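Local coordinates for Lin1840 protein (Listeria innocua serovar 6a, PDB 4ZOB) that probably acts as a beta-glucosidase, hydrolysing terminal, non-reducing beta-D-glucosyl residues with release of beta-D-glucose, at residues 85-90 / 131-136; 170-175 / 186-191. The protein carries 1 engineered substitution. All coordinates share one frame; numbering follows the deposited sequence.

Contact 1 of 2, residues 85-90 / 131-136. With LGC (D-glucono-1,5-lactone), chain C.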
loop_
_atom_site.group_PDB
_atom_site.type_symbol
_atom_site.label_atom_id
_atom_site.label_comp_id
_atom_site.label_asym_id
_atom_site.label_seq_id
_atom_site.Cartn_x
_atom_site.Cartn_y
_atom_site.Cartn_z
ATOM N N PRO A 85 -33.586 -0.202 31.675
ATOM C CA PRO A 85 -33.822 -1.135 30.583
ATOM C C PRO A 85 -32.585 -1.400 29.722
ATOM O O PRO A 85 -31.594 -0.684 29.805
ATOM C CB PRO A 85 -34.937 -0.485 29.768
ATOM C CG PRO A 85 -35.054 0.918 30.259
ATOM C CD PRO A 85 -34.227 1.108 31.485
ATOM N N LEU A 86 -32.660 -2.487 28.962
ATOM C CA LEU A 86 -31.711 -2.812 27.913
ATOM C C LEU A 86 -31.878 -1.922 26.704
ATOM O O LEU A 86 -33.003 -1.727 26.230
ATOM C CB LEU A 86 -31.986 -4.228 27.420
ATOM C CG LEU A 86 -31.577 -5.378 28.313
ATOM C CD1 LEU A 86 -32.128 -6.673 27.736
ATOM C CD2 LEU A 86 -30.062 -5.426 28.416
ATOM N N VAL A 87 -30.756 -1.420 26.178
ATOM C CA VAL A 87 -30.715 -0.814 24.835
ATOM C C VAL A 87 -30.373 -1.909 23.825
ATOM O O VAL A 87 -29.528 -2.750 24.083
ATOM C CB VAL A 87 -29.740 0.406 24.765
ATOM C CG1 VAL A 87 -28.264 0.023 24.991
ATOM C CG2 VAL A 87 -29.951 1.193 23.471
ATOM N N PHE A 88 -31.059 -1.917 22.691
ATOM C CA PHE A 88 -31.050 -3.038 21.730
ATOM C C PHE A 88 -30.463 -2.472 20.456
ATOM O O PHE A 88 -30.997 -1.485 19.933
ATOM C CB PHE A 88 -32.493 -3.553 21.423
ATOM C CG PHE A 88 -33.051 -4.544 22.434
ATOM C CD1 PHE A 88 -33.498 -4.118 23.670
ATOM C CD2 PHE A 88 -33.154 -5.895 22.125
ATOM C CE1 PHE A 88 -34.006 -5.025 24.590
ATOM C CE2 PHE A 88 -33.641 -6.796 23.040
ATOM C CZ PHE A 88 -34.072 -6.367 24.273
ATOM N N MET A 89 -29.379 -3.091 19.967
ATOM C CA MET A 89 -28.650 -2.637 18.761
ATOM C C MET A 89 -28.603 -3.709 17.679
ATOM O O MET A 89 -28.889 -4.887 17.917
ATOM C CB MET A 89 -27.231 -2.220 19.106
ATOM C CG MET A 89 -27.106 -1.521 20.446
ATOM S SD MET A 89 -25.829 -0.273 20.450
ATOM C CE MET A 89 -25.607 -0.028 22.194
ATOM N N ALA A 90 -28.248 -3.277 16.483
ATOM C CA ALA A 90 -28.328 -4.113 15.300
ATOM C C ALA A 90 -27.589 -3.481 14.143
ATOM O O ALA A 90 -27.353 -2.259 14.121
ATOM C CB ALA A 90 -29.759 -4.306 14.879
ATOM N N HIS A 131 -35.650 -2.532 17.351
ATOM C CA HIS A 131 -34.254 -2.032 17.469
ATOM C C HIS A 131 -34.094 -0.537 17.745
ATOM O O HIS A 131 -34.684 0.284 17.058
ATOM C CB HIS A 131 -33.451 -2.366 16.209
ATOM C CG HIS A 131 -33.477 -3.818 15.863
ATOM N ND1 HIS A 131 -32.846 -4.771 16.637
ATOM C CD2 HIS A 131 -34.071 -4.482 14.845
ATOM C CE1 HIS A 131 -33.073 -5.965 16.121
ATOM N NE2 HIS A 131 -33.806 -5.818 15.030
ATOM N N HIS A 132 -33.243 -0.214 18.711
ATOM C CA HIS A 132 -32.999 1.153 19.114
ATOM C C HIS A 132 -31.837 1.826 18.400
ATOM O O HIS A 132 -31.865 3.049 18.188
ATOM C CB HIS A 132 -32.695 1.206 20.601
ATOM C CG HIS A 132 -33.744 0.568 21.437
ATOM N ND1 HIS A 132 -33.482 0.038 22.680
ATOM C CD2 HIS A 132 -35.060 0.367 21.204
ATOM C CE1 HIS A 132 -34.590 -0.469 23.179
ATOM N NE2 HIS A 132 -35.560 -0.288 22.299
ATOM N N VAL A 133 -30.803 1.042 18.080
ATOM C CA VAL A 133 -29.536 1.571 17.519
ATOM C C VAL A 133 -29.103 0.737 16.334
ATOM O O VAL A 133 -29.082 -0.483 16.409
ATOM C CB VAL A 133 -28.389 1.513 18.539
ATOM C CG1 VAL A 133 -27.194 2.293 18.042
ATOM C CG2 VAL A 133 -28.829 2.069 19.866
ATOM N N THR A 134 -28.768 1.405 15.236
ATOM C CA THR A 134 -28.082 0.761 14.096
ATOM C C THR A 134 -26.577 1.035 14.090
ATOM O O THR A 134 -26.117 2.118 14.398
ATOM C CB THR A 134 -28.635 1.164 12.708
ATOM O OG1 THR A 134 -27.877 0.493 11.687
ATOM C CG2 THR A 134 -28.539 2.666 12.479
ATOM N N PHE A 135 -25.839 0.023 13.690
ATOM C CA PHE A 135 -24.401 0.103 13.465
ATOM C C PHE A 135 -24.039 0.537 11.999
ATOM O O PHE A 135 -23.479 -0.246 11.206
ATOM C CB PHE A 135 -23.797 -1.276 13.784
ATOM C CG PHE A 135 -23.874 -1.684 15.236
ATOM C CD1 PHE A 135 -23.575 -0.786 16.260
ATOM C CD2 PHE A 135 -24.150 -3.020 15.585
ATOM C CE1 PHE A 135 -23.591 -1.196 17.594
ATOM C CE2 PHE A 135 -24.157 -3.430 16.920
ATOM C CZ PHE A 135 -23.891 -2.516 17.919
ATOM N N SER A 136 -24.352 1.797 11.700
ATOM C CA SER A 136 -24.250 2.445 10.370
ATOM C C SER A 136 -24.437 3.966 10.587
ATOM O O SER A 136 -25.201 4.359 11.462
ATOM C CB SER A 136 -25.351 1.879 9.462
ATOM O OG SER A 136 -25.722 2.692 8.395
HETATM C C1 LGC C . -18.244 -6.923 13.305
HETATM C C2 LGC C . -18.121 -5.764 12.358
HETATM O O5 LGC C . -19.474 -7.141 14.038
HETATM O O1 LGC C . -17.319 -7.729 13.468
HETATM O O2 LGC C . -16.811 -5.256 12.489
HETATM C C3 LGC C . -19.022 -4.581 12.676
HETATM O O3 LGC C . -19.023 -3.646 11.554
HETATM C C4 LGC C . -20.405 -5.114 13.130
HETATM O O4 LGC C . -21.287 -4.046 13.467
HETATM C C5 LGC C . -20.222 -5.983 14.357
HETATM C C6 LGC C . -21.557 -6.462 14.956
HETATM O O6 LGC C . -22.477 -6.835 13.937
#

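Contact 2 of 2, residues 170-175 / 186-191. With LGC (D-glucono-1,5-lactone), chain C.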
loop_
_atom_site.group_PDB
_atom_site.type_symbol
_atom_site.label_atom_id
_atom_site.label_comp_id
_atom_site.label_asym_id
_atom_site.label_seq_id
_atom_site.Cartn_x
_atom_site.Cartn_y
_atom_site.Cartn_z
ATOM N N ASP A 170 -28.859 11.855 9.333
ATOM C CA ASP A 170 -30.090 12.642 9.244
ATOM C C ASP A 170 -31.341 11.762 9.038
ATOM O O ASP A 170 -32.386 12.022 9.635
ATOM C CB ASP A 170 -29.982 13.680 8.123
ATOM C CG ASP A 170 -31.209 14.585 8.031
ATOM O OD1 ASP A 170 -31.628 15.131 9.074
ATOM O OD2 ASP A 170 -31.753 14.762 6.917
ATOM N N GLY A 171 -31.213 10.727 8.200
ATOM C CA GLY A 171 -32.313 9.827 7.866
ATOM C C GLY A 171 -32.670 8.831 8.960
ATOM O O GLY A 171 -33.851 8.563 9.178
ATOM N N TYR A 172 -31.665 8.267 9.631
ATOM C CA TYR A 172 -31.907 7.330 10.729
ATOM C C TYR A 172 -32.507 8.079 11.930
ATOM O O TYR A 172 -33.490 7.642 12.514
ATOM C CB TYR A 172 -30.616 6.625 11.197
ATOM C CG TYR A 172 -29.923 5.677 10.216
ATOM C CD1 TYR A 172 -30.592 4.582 9.685
ATOM C CD2 TYR A 172 -28.570 5.858 9.869
ATOM C CE1 TYR A 172 -29.965 3.722 8.813
ATOM C CE2 TYR A 172 -27.944 5.010 8.984
ATOM C CZ TYR A 172 -28.647 3.932 8.462
ATOM O OH TYR A 172 -28.041 3.048 7.606
ATOM N N GLN A 173 -31.911 9.220 12.283
ATOM C CA GLN A 173 -32.196 9.928 13.556
ATOM C C GLN A 173 -33.134 11.129 13.481
ATOM O O GLN A 173 -33.611 11.591 14.529
ATOM C CB GLN A 173 -30.911 10.459 14.163
ATOM C CG GLN A 173 -29.807 9.438 14.347
ATOM C CD GLN A 173 -28.634 9.973 15.139
ATOM O OE1 GLN A 173 -27.907 9.198 15.732
ATOM N NE2 GLN A 173 -28.460 11.294 15.176
ATOM N N GLY A 174 -33.349 11.665 12.271
ATOM C CA GLY A 174 -33.973 12.990 12.101
ATOM C C GLY A 174 -33.348 13.934 13.102
ATOM O O GLY A 174 -32.136 13.916 13.291
ATOM N N ASP A 175 -34.180 14.708 13.790
ATOM C CA ASP A 175 -33.739 15.604 14.869
ATOM C C ASP A 175 -33.484 14.768 16.134
ATOM O O ASP A 175 -34.407 14.246 16.749
ATOM C CB ASP A 175 -34.804 16.698 15.064
ATOM C CG ASP A 175 -34.562 17.609 16.277
ATOM O OD1 ASP A 175 -33.700 17.347 17.163
ATOM O OD2 ASP A 175 -35.303 18.617 16.333
ATOM N N MET A 186 -34.223 6.332 14.838
ATOM C CA MET A 186 -33.359 5.548 15.725
ATOM C C MET A 186 -31.958 6.142 15.822
ATOM O O MET A 186 -31.510 6.883 14.935
ATOM C CB MET A 186 -33.246 4.112 15.206
ATOM C CG MET A 186 -32.323 3.954 13.988
ATOM S SD MET A 186 -32.501 2.391 13.115
ATOM C CE MET A 186 -32.171 1.225 14.436
ATOM N N ALA A 187 -31.257 5.755 16.879
ATOM C CA ALA A 187 -29.879 6.149 17.079
ATOM C C ALA A 187 -28.976 5.483 16.069
ATOM O O ALA A 187 -29.161 4.313 15.718
ATOM C CB ALA A 187 -29.405 5.790 18.471
ATOM N N ALA A 188 -27.978 6.245 15.638
ATOM C CA ALA A 188 -27.000 5.791 14.690
ATOM C C ALA A 188 -25.614 5.752 15.337
ATOM O O ALA A 188 -25.318 6.506 16.280
ATOM C CB ALA A 188 -27.009 6.713 13.474
ATOM N N CYS A 189 -24.781 4.860 14.818
ATOM C CA CYS A 189 -23.441 4.619 15.353
ATOM C C CYS A 189 -22.418 4.653 14.230
ATOM O O CYS A 189 -22.387 3.757 13.386
ATOM C CB CYS A 189 -23.355 3.266 16.035
ATOM S SG CYS A 189 -21.658 2.890 16.575
ATOM N N VAL A 190 -21.596 5.687 14.207
ATOM C CA VAL A 190 -20.554 5.814 13.172
ATOM C C VAL A 190 -19.467 4.756 13.338
ATOM O O VAL A 190 -19.022 4.507 14.467
ATOM C CB VAL A 190 -19.914 7.196 13.280
ATOM C CG1 VAL A 190 -18.478 7.218 12.741
ATOM C CG2 VAL A 190 -20.811 8.198 12.598
ATOM N N LYS A 191 -19.023 4.146 12.237
ATOM C CA LYS A 191 -17.880 3.206 12.312
ATOM C C LYS A 191 -17.001 3.300 11.093
ATOM O O LYS A 191 -17.440 3.868 10.117
ATOM C CB LYS A 191 -18.380 1.773 12.481
ATOM C CG LYS A 191 -19.312 1.279 11.379
ATOM C CD LYS A 191 -19.999 -0.033 11.761
ATOM C CE LYS A 191 -20.489 -0.788 10.541
ATOM N NZ LYS A 191 -21.196 -2.004 10.989
HETATM C C1 LGC C . -18.244 -6.923 13.305
HETATM C C2 LGC C . -18.121 -5.764 12.358
HETATM O O5 LGC C . -19.474 -7.141 14.038
HETATM O O1 LGC C . -17.319 -7.729 13.468
HETATM O O2 LGC C . -16.811 -5.256 12.489
HETATM C C3 LGC C . -19.022 -4.581 12.676
HETATM O O3 LGC C . -19.023 -3.646 11.554
HETATM C C4 LGC C . -20.405 -5.114 13.130
HETATM O O4 LGC C . -21.287 -4.046 13.467
HETATM C C5 LGC C . -20.222 -5.983 14.357
HETATM C C6 LGC C . -21.557 -6.462 14.956
HETATM O O6 LGC C . -22.477 -6.835 13.937
#

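Contact 1 of 2, residues 85-90 / 131-136
Met89 and Val133 lie level in neighbouring parallel strands, their CA atoms 4.5 Å apart, and the bridge continues to Ala90 and Thr134. Phe88 O accepts two backbone N-H groups, Val133 N in the carbonyl plane and His132 N tilted 25° from it. A weak bond runs from Ala90 N to Val133 O, and Phe135 N reaches Ala90 O at 2.8 Å. On one face of the sheet Met89 and Val133 run alongside each other in the same direction, with Met89 SD 3.7 Å from Val133 CB. The Phe135 side chain lies across the methionine, nearly perpendicular to it: its CZ meets Met89 CB at 3.6 Å, and SD sits obliquely to the ring in a Met-aromatic contact. These strands are neighbours in the parallel barrel of the family 3 N-terminal domain, joined by a right-handed beta-alpha-beta crossover that includes helix 112-128. On the side of its ring away from Met89, Phe135 approaches D-glucono-1,5-lactone, CD2 lying 3.7 Å from O4. Two histidines receive side chains from strand 87-90. The methyl of Ala90 stands over one face of His131, 3.8 Å from CB to the ring centroid, while His131 NE2 is hydrogen-bonded to Tyr96 OH. Phe88 CB covers a face of His132, toward which the phenyl ring turns its edge in an offset edge-to-face pair, planes at 81°. With its CG anti to the carbonyl carbon (chi1 -54°), His132 reaches back along the neighbouring strand, and Leu86 O and Val87 CA meet its ring edge.

Contact 2 of 2, residues 170-175 / 186-191
Tyr172 O, at the C-terminal end of helix 158-173, takes the backbone N-H of Met186 at 2.8 Å in a fairly straight bond, although the donor stands above the carbonyl plane. The same oxygen also accepts Gln185 NE2, so two donors converge on the helix end. One residue on, the Gln173 side chain is extended beyond CG and passes over Met186 O, its CG 3.1 Å from that oxygen. At its amide, OE1 receives Ala188 N at 3.0 Å on a lone pair, in the carbonyl plane, and Lys232 N as well, while NE2 donates to Gly230 O. All three amide bonds go to backbone atoms, which should fix the rotation of the group. Tyr172 CD2 meets the Ala188 methyl CB at 4.0 Å; the phenol hydroxyl finds its partner in Ser136 OG. Farther along the strand, Lys191 NZ donates to O3 of D-glucono-1,5-lactone at 2.8 Å and weakly to O4, and a third bond goes to Phe135 O. A helix whose C-terminal end leads through a loop into the next parallel strand, whose own C-terminal part reaches the bound lactone, is characteristic of a beta/alpha-barrel glycosidase.

Overall arrangement
Both contacts are buried in the N-terminal barrel domain and follow one another along the chain. Contact 1 is strand against strand inside the parallel sheet, held by repeated backbone bonds with rings and apolar groups on both faces. Contact 2 joins a helix end to a strand and buries about half as much surface; its polar links are one backbone bond and one to a glutamine amide, beside packing of Tyr172. Thr134 N probably bonds to Ala187 O, so strands 87-90, 133-134 and 187-193 run as one sheet, the helix end lying outside it. Near the lactone their chemistry divides: Phe135 offers a ring, Lys191 a hydrogen-bond donor. Asp91, His192, Arg149 and Asp270 also bond to the lactone.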